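Side-chain contacts in gene 12 protein (Mycobacterium phage D29, PDB 3HC7), which cleaves the linkage between mycolic acids and the peptidoglycan-bound arabinogalactan of the mycobacterial cell wall, helping the phage to lyse its host: residues D25-V30 and Y34-I39; I114-P119 and H240-Y245; H94-P99 and R105-L110. All blocks are in the same frame, centred on the assembly; numbering follows the deposited sequence.

Interaction 1: D25-V30 and Y34-I39; sequences DTARDV and YRWQPI
A27 and W36 meet where helix 22-27 hands the chain back to the sheet, within the beta-alpha-beta unit formed by strand 5-9, this helix and the outermost strand 35-38 of the parallel sheet. In this worked example the return from helix to strand is covered by one indole packed on a helix methyl. The apolar part of the contact centres on a CH-pi interaction: A27 CB stands 3.3 Å from the centroid of the five-membered ring of W36, only 6° off the ring normal. On the opposite face lies CG of P38, so the indole is held between a helix methyl and a proline two residues further along its own strand. W36 reaches the helix because its CG is anti to the backbone N (chi1 179°), and its NE1 donates to T8 of the adjoining strand. A second apolar touch joins V30 CG2 to Y34 CD1 at 3.5 Å, the methyl approaching the phenol ring obliquely, while Y34 OH is bonded to L251 O in the C-terminal helix.

R28, extended from CG to NE, runs alongside the six-membered end of the indole. The planes stand 76° apart: W36 CH2 lies over one face of the guanidinium, offset toward its rim, and R28 NH1 sits at the edge of the indole, near its plane, 3.7 Å from W36 CH2. NH1 itself bonds to L18 O. Backbone bonding completes the set: a type I turn spans A27 to V30, and Y34 N then donates to V30 O at 2.9 Å.

Interaction 2: I114-P119 and H240-Y245; sequences IFWGNP and HLYNRY
W116 and Y242 bring the end of strand 110-116, next to the last in the five-stranded parallel sheet, against the loop that carries the catalytic H240, in the alpha/beta-hydrolase fold that the protein shares with cutinases. In such folds the catalytic residues sit on loops after the strands, and here one such loop packs on a strand end through this pair. The two aromatic side chains slide past each other in opposite directions, their planes inclined by 47° and the centroid of the indole five-membered ring 5.8 Å from that of the phenol, a meeting neither stacked nor edge-to-face. Between these two side chains the nearest approach is W116 CD1 to Y242 CB, 3.8 Å, while W116 CB lies over a face of the phenol ring. Y242 has its CG anti to the carbonyl carbon (chi1 -68°), and the ring extends from there along G117, where CE2 comes within 3.7 Å of G117 N. Its hydroxyl, bonded to H163 N and to D166, the probable acidic member of the triad, plausibly helps position that carboxylate. Next to CD1 on the same rim, W116 NE1 donates to a water in the ring plane at 3.2 Å, which donates to N243 O at 2.9 Å.

Interaction 3: H94-P99 and R105-L110; sequences HHILPP and RFLHRL
I96 and L107 join the C-terminal part of helix 83-96 to the 3-10 segment that leads into strand 110-116, within the beta-alpha-beta crossover between strands 76-81 and 110-116. After its helix the chain must reverse to enter the next parallel strand, and here the side-chain contacts across the two segments are aliphatic, while I96 O also bonds to H104 ND1 in the intervening loop. The tight part lies at I96: its CG2 methyl, anti to the backbone N, meets L107 CD1 at 3.8 Å and comes within 4.0 Å of both L107 CA and L107 CB. The two side chains cross at a slant. I96 also packs against M78 of the neighbouring strand, so this part belongs to the buried core.

Toward the partly exposed side the fit slackens. L97 starts out directed away from the 3-10 segment, yet its CD2 returns to touch L107 CD1 at 4.0 Å, and the same leucine leans on Y154 from a loop. L107 thus receives one branch from each of two successive residues, both on CD1. The inner end is looser still, although L110 is buried against F76 and L92: the extended I96 branch (chi2 177°) brings its CD1 no nearer than 4.3 Å to L110 CD2.

How the interactions relate
From the N terminus, interaction 1 comes first, closing a three-residue loop between helix 22-27 and edge strand 35-38. Interaction 3 follows, closing a five-residue loop between helix 83-96 and the approach to strand 110-116. That strand runs through the sheet, and interaction 2 lies at its C-terminal end. Interaction 2 closes by far the longest loop, 120 residues, bringing the segment with H240 back to the strand end. The three are in series, with neither nesting nor crossing. Interactions 1 and 2 nevertheless touch in space: D29 OD2 and R244 NE form a salt bridge of 3.0 Å, and T26 packs on W116. Interaction 3 stands apart, joined to interaction 2 through the chain.

Interaction 1: D25-V30 and Y34-I39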
loop_
_atom_site.group_PDB
_atom_site.type_symbol
_atom_site.label_atom_id
_atom_site.label_comp_id
_atom_site.label_asym_id
_atom_site.label_seq_id
_atom_site.Cartn_x
_atom_site.Cartn_y
_atom_site.Cartn_z
ATOM N N ASP A 25 -1.968 -10.880 -10.174
ATOM C CA ASP A 25 -2.382 -10.927 -11.576
ATOM C C ASP A 25 -1.267 -10.358 -12.437
ATOM O O ASP A 25 -0.962 -10.878 -13.510
ATOM C CB ASP A 25 -3.648 -10.099 -11.811
ATOM C CG ASP A 25 -4.830 -10.575 -10.987
ATOM O OD1 ASP A 25 -4.816 -11.741 -10.529
ATOM O OD2 ASP A 25 -5.775 -9.770 -10.807
ATOM N N THR A 26 -0.671 -9.274 -11.955
ATOM C CA THR A 26 0.385 -8.597 -12.686
ATOM C C THR A 26 1.599 -9.509 -12.821
ATOM O O THR A 26 2.050 -9.772 -13.928
ATOM C CB THR A 26 0.770 -7.261 -12.014
ATOM O OG1 THR A 26 -0.376 -6.399 -11.975
ATOM C CG2 THR A 26 1.883 -6.576 -12.781
ATOM N N ALA A 27 2.118 -9.993 -11.692
ATOM C CA ALA A 27 3.247 -10.926 -11.700
ATOM C C ALA A 27 3.051 -12.063 -12.710
ATOM O O ALA A 27 3.994 -12.482 -13.387
ATOM C CB ALA A 27 3.483 -11.487 -10.307
ATOM N N ARG A 28 1.821 -12.557 -12.805
ATOM C CA ARG A 28 1.505 -13.659 -13.710
ATOM C C ARG A 28 1.613 -13.265 -15.183
ATOM O O ARG A 28 1.637 -14.129 -16.060
ATOM C CB ARG A 28 0.113 -14.221 -13.408
ATOM C CG ARG A 28 0.047 -15.047 -12.134
ATOM C CD ARG A 28 -1.282 -15.769 -12.004
ATOM N NE ARG A 28 -1.183 -16.924 -11.117
ATOM C CZ ARG A 28 -1.563 -16.924 -9.845
ATOM N NH1 ARG A 28 -2.081 -15.827 -9.305
ATOM N NH2 ARG A 28 -1.434 -18.022 -9.113
ATOM N N ASP A 29 1.677 -11.966 -15.452
ATOM C CA ASP A 29 1.784 -11.473 -16.824
ATOM C C ASP A 29 3.227 -11.174 -17.237
ATOM O O ASP A 29 3.479 -10.737 -18.358
ATOM C CB ASP A 29 0.916 -10.228 -17.020
ATOM C CG ASP A 29 -0.555 -10.560 -17.173
ATOM O OD1 ASP A 29 -0.906 -11.758 -17.146
ATOM O OD2 ASP A 29 -1.361 -9.617 -17.322
ATOM N N VAL A 30 4.173 -11.408 -16.336
ATOM C CA VAL A 30 5.573 -11.127 -16.639
ATOM C C VAL A 30 6.512 -12.211 -16.118
ATOM O O VAL A 30 7.703 -11.965 -15.928
ATOM C CB VAL A 30 6.023 -9.758 -16.063
ATOM C CG1 VAL A 30 5.072 -8.651 -16.491
ATOM C CG2 VAL A 30 6.122 -9.815 -14.542
ATOM N N TYR A 34 10.512 -12.030 -15.134
ATOM C CA TYR A 34 10.767 -11.921 -13.700
ATOM C C TYR A 34 10.525 -13.257 -13.007
ATOM O O TYR A 34 9.656 -14.024 -13.416
ATOM C CB TYR A 34 9.823 -10.901 -13.060
ATOM C CG TYR A 34 10.079 -9.449 -13.385
ATOM C CD1 TYR A 34 9.480 -8.851 -14.484
ATOM C CD2 TYR A 34 10.886 -8.664 -12.567
ATOM C CE1 TYR A 34 9.696 -7.520 -14.775
ATOM C CE2 TYR A 34 11.104 -7.332 -12.850
ATOM C CZ TYR A 34 10.506 -6.766 -13.955
ATOM O OH TYR A 34 10.715 -5.439 -14.246
ATOM N N ARG A 35 11.291 -13.522 -11.952
ATOM C CA ARG A 35 10.959 -14.579 -11.001
ATOM C C ARG A 35 10.010 -13.987 -9.959
ATOM O O ARG A 35 10.163 -12.830 -9.567
ATOM C CB ARG A 35 12.221 -15.100 -10.322
ATOM C CG ARG A 35 13.167 -15.812 -11.267
ATOM C CD ARG A 35 14.604 -15.438 -10.979
ATOM N NE ARG A 35 15.227 -16.305 -9.988
ATOM C CZ ARG A 35 16.479 -16.161 -9.563
ATOM N NH1 ARG A 35 17.232 -15.176 -10.035
ATOM N NH2 ARG A 35 16.975 -16.996 -8.663
ATOM N N TRP A 36 9.044 -14.779 -9.500
ATOM C CA TRP A 36 7.964 -14.252 -8.675
ATOM C C TRP A 36 7.915 -14.818 -7.256
ATOM O O TRP A 36 7.832 -16.033 -7.065
ATOM C CB TRP A 36 6.625 -14.476 -9.380
ATOM C CG TRP A 36 5.439 -13.992 -8.611
ATOM C CD1 TRP A 36 5.389 -12.931 -7.754
ATOM C CD2 TRP A 36 4.118 -14.534 -8.658
ATOM N NE1 TRP A 36 4.120 -12.792 -7.249
ATOM C CE2 TRP A 36 3.319 -13.763 -7.791
ATOM C CE3 TRP A 36 3.534 -15.605 -9.342
ATOM C CZ2 TRP A 36 1.963 -14.028 -7.593
ATOM C CZ3 TRP A 36 2.191 -15.866 -9.146
ATOM C CH2 TRP A 36 1.421 -15.082 -8.278
ATOM N N GLN A 37 7.953 -13.919 -6.272
ATOM C CA GLN A 37 7.816 -14.285 -4.867
ATOM C C GLN A 37 6.659 -13.546 -4.198
ATOM O O GLN A 37 6.837 -12.446 -3.673
ATOM C CB GLN A 37 9.103 -13.990 -4.101
ATOM C CG GLN A 37 9.018 -14.347 -2.627
ATOM C CD GLN A 37 8.667 -15.809 -2.426
ATOM O OE1 GLN A 37 9.431 -16.696 -2.810
ATOM N NE2 GLN A 37 7.506 -16.067 -1.833
ATOM N N PRO A 38 5.465 -14.151 -4.210
ATOM C CA PRO A 38 4.306 -13.564 -3.535
ATOM C C PRO A 38 4.562 -13.508 -2.038
ATOM O O PRO A 38 5.173 -14.430 -1.498
ATOM C CB PRO A 38 3.182 -14.563 -3.829
ATOM C CG PRO A 38 3.653 -15.368 -4.968
ATOM C CD PRO A 38 5.139 -15.430 -4.854
ATOM N N ILE A 39 4.114 -12.445 -1.380
ATOM C CA ILE A 39 4.345 -12.299 0.054
ATOM C C ILE A 39 3.202 -12.882 0.892
ATOM O O ILE A 39 2.073 -12.391 0.849
ATOM C CB ILE A 39 4.572 -10.813 0.436
ATOM C CG1 ILE A 39 5.787 -10.244 -0.312
ATOM C CG2 ILE A 39 4.737 -10.662 1.940
ATOM C CD1 ILE A 39 7.052 -11.023 -0.110
#

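Interaction 2: I114-P119 and H240-Y245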
loop_
_atom_site.group_PDB
_atom_site.type_symbol
_atom_site.label_atom_id
_atom_site.label_comp_id
_atom_site.label_asym_id
_atom_site.label_seq_id
_atom_site.Cartn_x
_atom_site.Cartn_y
_atom_site.Cartn_z
ATOM N N ILE A 114 5.910 -0.583 -7.974
ATOM C CA ILE A 114 4.539 -0.304 -8.382
ATOM C C ILE A 114 3.608 -0.228 -7.185
ATOM O O ILE A 114 3.566 -1.147 -6.364
ATOM C CB ILE A 114 3.993 -1.394 -9.319
ATOM C CG1 ILE A 114 4.726 -1.370 -10.658
ATOM C CG2 ILE A 114 2.495 -1.207 -9.527
ATOM C CD1 ILE A 114 4.482 -2.592 -11.496
ATOM N N PHE A 115 2.864 0.872 -7.099
ATOM C CA PHE A 115 1.784 1.009 -6.135
ATOM C C PHE A 115 0.455 1.207 -6.856
ATOM O O PHE A 115 0.376 1.971 -7.819
ATOM C CB PHE A 115 2.015 2.228 -5.245
ATOM C CG PHE A 115 3.326 2.219 -4.513
ATOM C CD1 PHE A 115 3.495 1.446 -3.372
ATOM C CD2 PHE A 115 4.383 3.003 -4.951
ATOM C CE1 PHE A 115 4.700 1.451 -2.682
ATOM C CE2 PHE A 115 5.587 3.013 -4.266
ATOM C CZ PHE A 115 5.750 2.232 -3.133
ATOM N N TRP A 116 -0.583 0.515 -6.395
ATOM C CA TRP A 116 -1.952 0.848 -6.779
ATOM C C TRP A 116 -2.667 1.226 -5.495
ATOM O O TRP A 116 -2.471 0.564 -4.474
ATOM C CB TRP A 116 -2.688 -0.349 -7.384
ATOM C CG TRP A 116 -2.095 -0.990 -8.616
ATOM C CD1 TRP A 116 -2.322 -0.639 -9.924
ATOM C CD2 TRP A 116 -1.246 -2.144 -8.655
ATOM N NE1 TRP A 116 -1.639 -1.489 -10.766
ATOM C CE2 TRP A 116 -0.973 -2.421 -10.012
ATOM C CE3 TRP A 116 -0.686 -2.966 -7.673
ATOM C CZ2 TRP A 116 -0.161 -3.485 -10.408
ATOM C CZ3 TRP A 116 0.122 -4.020 -8.068
ATOM C CH2 TRP A 116 0.377 -4.268 -9.424
ATOM N N GLY A 117 -3.496 2.268 -5.545
ATOM C CA GLY A 117 -4.292 2.702 -4.401
ATOM C C GLY A 117 -3.504 2.862 -3.106
ATOM O O GLY A 117 -3.820 2.223 -2.102
ATOM N N ASN A 118 -2.512 3.750 -3.133
ATOM C CA ASN A 118 -1.476 3.854 -2.098
ATOM C C ASN A 118 -1.736 4.875 -0.968
ATOM O O ASN A 118 -1.660 6.088 -1.180
ATOM C CB ASN A 118 -0.137 4.172 -2.793
ATOM C CG ASN A 118 1.041 4.144 -1.847
ATOM O OD1 ASN A 118 0.923 3.701 -0.708
ATOM N ND2 ASN A 118 2.190 4.621 -2.315
ATOM N N PRO A 119 -2.019 4.385 0.253
ATOM C CA PRO A 119 -2.246 5.309 1.372
ATOM C C PRO A 119 -1.006 6.117 1.755
ATOM O O PRO A 119 -1.126 7.076 2.514
ATOM C CB PRO A 119 -2.657 4.381 2.518
ATOM C CG PRO A 119 -3.190 3.159 1.843
ATOM C CD PRO A 119 -2.334 2.994 0.614
ATOM N N HIS A 240 -11.662 2.333 -6.566
ATOM C CA HIS A 240 -10.596 1.735 -5.767
ATOM C C HIS A 240 -9.976 0.539 -6.487
ATOM O O HIS A 240 -9.085 -0.116 -5.954
ATOM C CB HIS A 240 -11.126 1.305 -4.395
ATOM C CG HIS A 240 -12.243 0.312 -4.474
ATOM N ND1 HIS A 240 -12.095 -1.008 -4.110
ATOM C CD2 HIS A 240 -13.522 0.443 -4.899
ATOM C CE1 HIS A 240 -13.238 -1.645 -4.291
ATOM N NE2 HIS A 240 -14.120 -0.788 -4.773
ATOM N N LEU A 241 -10.473 0.255 -7.689
ATOM C CA LEU A 241 -9.973 -0.842 -8.514
ATOM C C LEU A 241 -9.149 -0.260 -9.656
ATOM O O LEU A 241 -9.331 0.901 -10.028
ATOM C CB LEU A 241 -11.139 -1.675 -9.078
ATOM C CG LEU A 241 -12.180 -2.193 -8.082
ATOM C CD1 LEU A 241 -13.277 -2.971 -8.799
ATOM C CD2 LEU A 241 -11.530 -3.046 -7.004
ATOM N N TYR A 242 -8.248 -1.061 -10.218
ATOM C CA TYR A 242 -7.348 -0.571 -11.263
ATOM C C TYR A 242 -7.158 -1.548 -12.415
ATOM O O TYR A 242 -7.202 -2.762 -12.233
ATOM C CB TYR A 242 -5.977 -0.201 -10.664
ATOM C CG TYR A 242 -6.042 0.999 -9.745
ATOM C CD1 TYR A 242 -5.727 2.267 -10.210
ATOM C CD2 TYR A 242 -6.448 0.865 -8.422
ATOM C CE1 TYR A 242 -5.800 3.365 -9.386
ATOM C CE2 TYR A 242 -6.524 1.958 -7.586
ATOM C CZ TYR A 242 -6.201 3.205 -8.075
ATOM O OH TYR A 242 -6.274 4.299 -7.249
ATOM N N ASN A 243 -6.951 -0.995 -13.607
ATOM C CA ASN A 243 -6.467 -1.753 -14.749
ATOM C C ASN A 243 -4.957 -1.969 -14.602
ATOM O O ASN A 243 -4.202 -1.009 -14.455
ATOM C CB ASN A 243 -6.768 -0.988 -16.036
ATOM C CG ASN A 243 -6.073 -1.580 -17.249
ATOM O OD1 ASN A 243 -5.852 -2.788 -17.325
ATOM N ND2 ASN A 243 -5.727 -0.727 -18.206
ATOM N N ARG A 244 -4.523 -3.227 -14.651
ATOM C CA ARG A 244 -3.134 -3.588 -14.359
ATOM C C ARG A 244 -2.174 -3.516 -15.545
ATOM O O ARG A 244 -0.962 -3.654 -15.370
ATOM C CB ARG A 244 -3.071 -5.007 -13.788
ATOM C CG ARG A 244 -3.147 -6.110 -14.846
ATOM C CD ARG A 244 -3.114 -7.489 -14.203
ATOM N NE ARG A 244 -3.181 -8.559 -15.190
ATOM C CZ ARG A 244 -4.312 -9.112 -15.621
ATOM N NH1 ARG A 244 -5.486 -8.699 -15.149
ATOM N NH2 ARG A 244 -4.270 -10.086 -16.524
ATOM N N TYR A 245 -2.699 -3.322 -16.747
ATOM C CA TYR A 245 -1.868 -3.472 -17.942
ATOM C C TYR A 245 -0.730 -2.452 -18.105
ATOM O O TYR A 245 0.398 -2.839 -18.412
ATOM C CB TYR A 245 -2.726 -3.624 -19.202
ATOM C CG TYR A 245 -3.402 -4.977 -19.244
ATOM C CD1 TYR A 245 -2.655 -6.133 -19.423
ATOM C CD2 TYR A 245 -4.770 -5.102 -19.068
ATOM C CE1 TYR A 245 -3.254 -7.376 -19.445
ATOM C CE2 TYR A 245 -5.382 -6.344 -19.090
ATOM C CZ TYR A 245 -4.617 -7.478 -19.279
ATOM O OH TYR A 245 -5.214 -8.718 -19.303
HETATM O O HOH W 1 -1.491 -0.400 -13.762
#

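Interaction 3: H94-P99 and R105-L110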
loop_
_atom_site.group_PDB
_atom_site.type_symbol
_atom_site.label_atom_id
_atom_site.label_comp_id
_atom_site.label_asym_id
_atom_site.label_seq_id
_atom_site.Cartn_x
_atom_site.Cartn_y
_atom_site.Cartn_z
ATOM N N HIS A 94 11.491 3.062 4.874
ATOM C CA HIS A 94 12.161 2.901 6.156
ATOM C C HIS A 94 13.133 1.746 6.244
ATOM O O HIS A 94 13.754 1.568 7.285
ATOM C CB HIS A 94 11.138 2.775 7.291
ATOM C CG HIS A 94 10.312 4.002 7.487
ATOM N ND1 HIS A 94 8.933 3.989 7.421
ATOM C CD2 HIS A 94 10.667 5.287 7.733
ATOM C CE1 HIS A 94 8.476 5.213 7.624
ATOM N NE2 HIS A 94 9.508 6.019 7.815
ATOM N N HIS A 95 13.263 0.953 5.177
ATOM C CA HIS A 95 14.177 -0.187 5.219
ATOM C C HIS A 95 15.147 -0.250 4.044
ATOM O O HIS A 95 16.256 -0.760 4.184
ATOM C CB HIS A 95 13.414 -1.504 5.412
ATOM C CG HIS A 95 12.669 -1.569 6.710
ATOM N ND1 HIS A 95 11.337 -1.232 6.820
ATOM C CD2 HIS A 95 13.073 -1.905 7.959
ATOM C CE1 HIS A 95 10.948 -1.369 8.075
ATOM N NE2 HIS A 95 11.980 -1.776 8.788
ATOM N N ILE A 96 14.754 0.311 2.908
ATOM C CA ILE A 96 15.651 0.377 1.757
ATOM C C ILE A 96 16.361 1.724 1.639
ATOM O O ILE A 96 17.583 1.773 1.494
ATOM C CB ILE A 96 14.911 0.069 0.439
ATOM C CG1 ILE A 96 14.247 -1.310 0.520
ATOM C CG2 ILE A 96 15.869 0.131 -0.743
ATOM C CD1 ILE A 96 13.415 -1.686 -0.713
ATOM N N LEU A 97 15.604 2.815 1.703
ATOM C CA LEU A 97 16.194 4.146 1.538
ATOM C C LEU A 97 17.170 4.611 2.634
ATOM O O LEU A 97 18.186 5.229 2.329
ATOM C CB LEU A 97 15.111 5.206 1.326
ATOM C CG LEU A 97 14.236 5.005 0.091
ATOM C CD1 LEU A 97 13.280 6.161 -0.064
ATOM C CD2 LEU A 97 15.103 4.867 -1.154
ATOM N N PRO A 98 16.859 4.358 3.915
ATOM C CA PRO A 98 17.742 4.979 4.915
ATOM C C PRO A 98 19.171 4.447 4.886
ATOM O O PRO A 98 19.375 3.270 4.622
ATOM C CB PRO A 98 17.077 4.621 6.243
ATOM C CG PRO A 98 15.580 4.456 5.872
ATOM C CD PRO A 98 15.637 3.787 4.515
ATOM N N PRO A 99 20.152 5.308 5.200
ATOM C CA PRO A 99 21.569 4.937 5.066
ATOM C C PRO A 99 21.955 3.772 5.979
ATOM O O PRO A 99 22.994 3.158 5.751
ATOM C CB PRO A 99 22.320 6.202 5.494
ATOM C CG PRO A 99 21.321 7.296 5.500
ATOM C CD PRO A 99 19.978 6.663 5.744
ATOM N N ARG A 105 21.612 -1.945 1.401
ATOM C CA ARG A 105 22.628 -2.497 0.506
ATOM C C ARG A 105 22.017 -3.037 -0.780
ATOM O O ARG A 105 22.732 -3.307 -1.741
ATOM C CB ARG A 105 23.430 -3.595 1.205
ATOM C CG ARG A 105 22.617 -4.821 1.591
ATOM C CD ARG A 105 23.362 -5.674 2.610
ATOM N NE ARG A 105 22.514 -6.727 3.160
ATOM C CZ ARG A 105 22.436 -7.956 2.662
ATOM N NH1 ARG A 105 23.162 -8.285 1.601
ATOM N NH2 ARG A 105 21.633 -8.854 3.218
ATOM N N PHE A 106 20.697 -3.198 -0.810
ATOM C CA PHE A 106 20.052 -3.655 -2.043
ATOM C C PHE A 106 19.527 -2.474 -2.853
ATOM O O PHE A 106 18.978 -2.655 -3.935
ATOM C CB PHE A 106 18.905 -4.632 -1.756
ATOM C CG PHE A 106 19.326 -5.868 -1.006
ATOM C CD1 PHE A 106 20.226 -6.763 -1.564
ATOM C CD2 PHE A 106 18.810 -6.139 0.252
ATOM C CE1 PHE A 106 20.609 -7.899 -0.875
ATOM C CE2 PHE A 106 19.190 -7.274 0.943
ATOM C CZ PHE A 106 20.092 -8.154 0.380
ATOM N N LEU A 107 19.699 -1.263 -2.331
ATOM C CA LEU A 107 19.120 -0.093 -2.985
ATOM C C LEU A 107 19.540 0.013 -4.445
ATOM O O LEU A 107 18.707 0.253 -5.319
ATOM C CB LEU A 107 19.456 1.200 -2.233
ATOM C CG LEU A 107 18.982 2.489 -2.908
ATOM C CD1 LEU A 107 17.503 2.402 -3.260
ATOM C CD2 LEU A 107 19.241 3.704 -2.027
ATOM N N HIS A 108 20.829 -0.180 -4.709
ATOM C CA HIS A 108 21.354 -0.054 -6.063
ATOM C C HIS A 108 20.798 -1.129 -6.996
ATOM O O HIS A 108 20.971 -1.053 -8.214
ATOM C CB HIS A 108 22.888 -0.098 -6.051
ATOM C CG HIS A 108 23.448 -1.440 -5.699
ATOM N ND1 HIS A 108 23.449 -1.931 -4.410
ATOM C CD2 HIS A 108 24.025 -2.395 -6.467
ATOM C CE1 HIS A 108 24.000 -3.133 -4.400
ATOM N NE2 HIS A 108 24.357 -3.438 -5.637
ATOM N N ARG A 109 20.120 -2.122 -6.432
ATOM C CA ARG A 109 19.574 -3.207 -7.242
ATOM C C ARG A 109 18.069 -3.092 -7.478
ATOM O O ARG A 109 17.503 -3.852 -8.259
ATOM C CB ARG A 109 19.914 -4.560 -6.627
ATOM C CG ARG A 109 21.387 -4.878 -6.699
ATOM C CD ARG A 109 21.754 -5.953 -5.711
ATOM N NE ARG A 109 21.260 -7.261 -6.117
ATOM C CZ ARG A 109 21.378 -8.350 -5.369
ATOM N NH1 ARG A 109 21.969 -8.274 -4.180
ATOM N NH2 ARG A 109 20.904 -9.511 -5.804
ATOM N N LEU A 110 17.431 -2.138 -6.809
ATOM C CA LEU A 110 16.006 -1.900 -6.982
ATOM C C LEU A 110 15.784 -1.103 -8.260
ATOM O O LEU A 110 16.305 0.002 -8.404
ATOM C CB LEU A 110 15.442 -1.138 -5.783
ATOM C CG LEU A 110 13.955 -0.761 -5.840
ATOM C CD1 LEU A 110 13.078 -1.996 -5.976
ATOM C CD2 LEU A 110 13.547 0.060 -4.615
#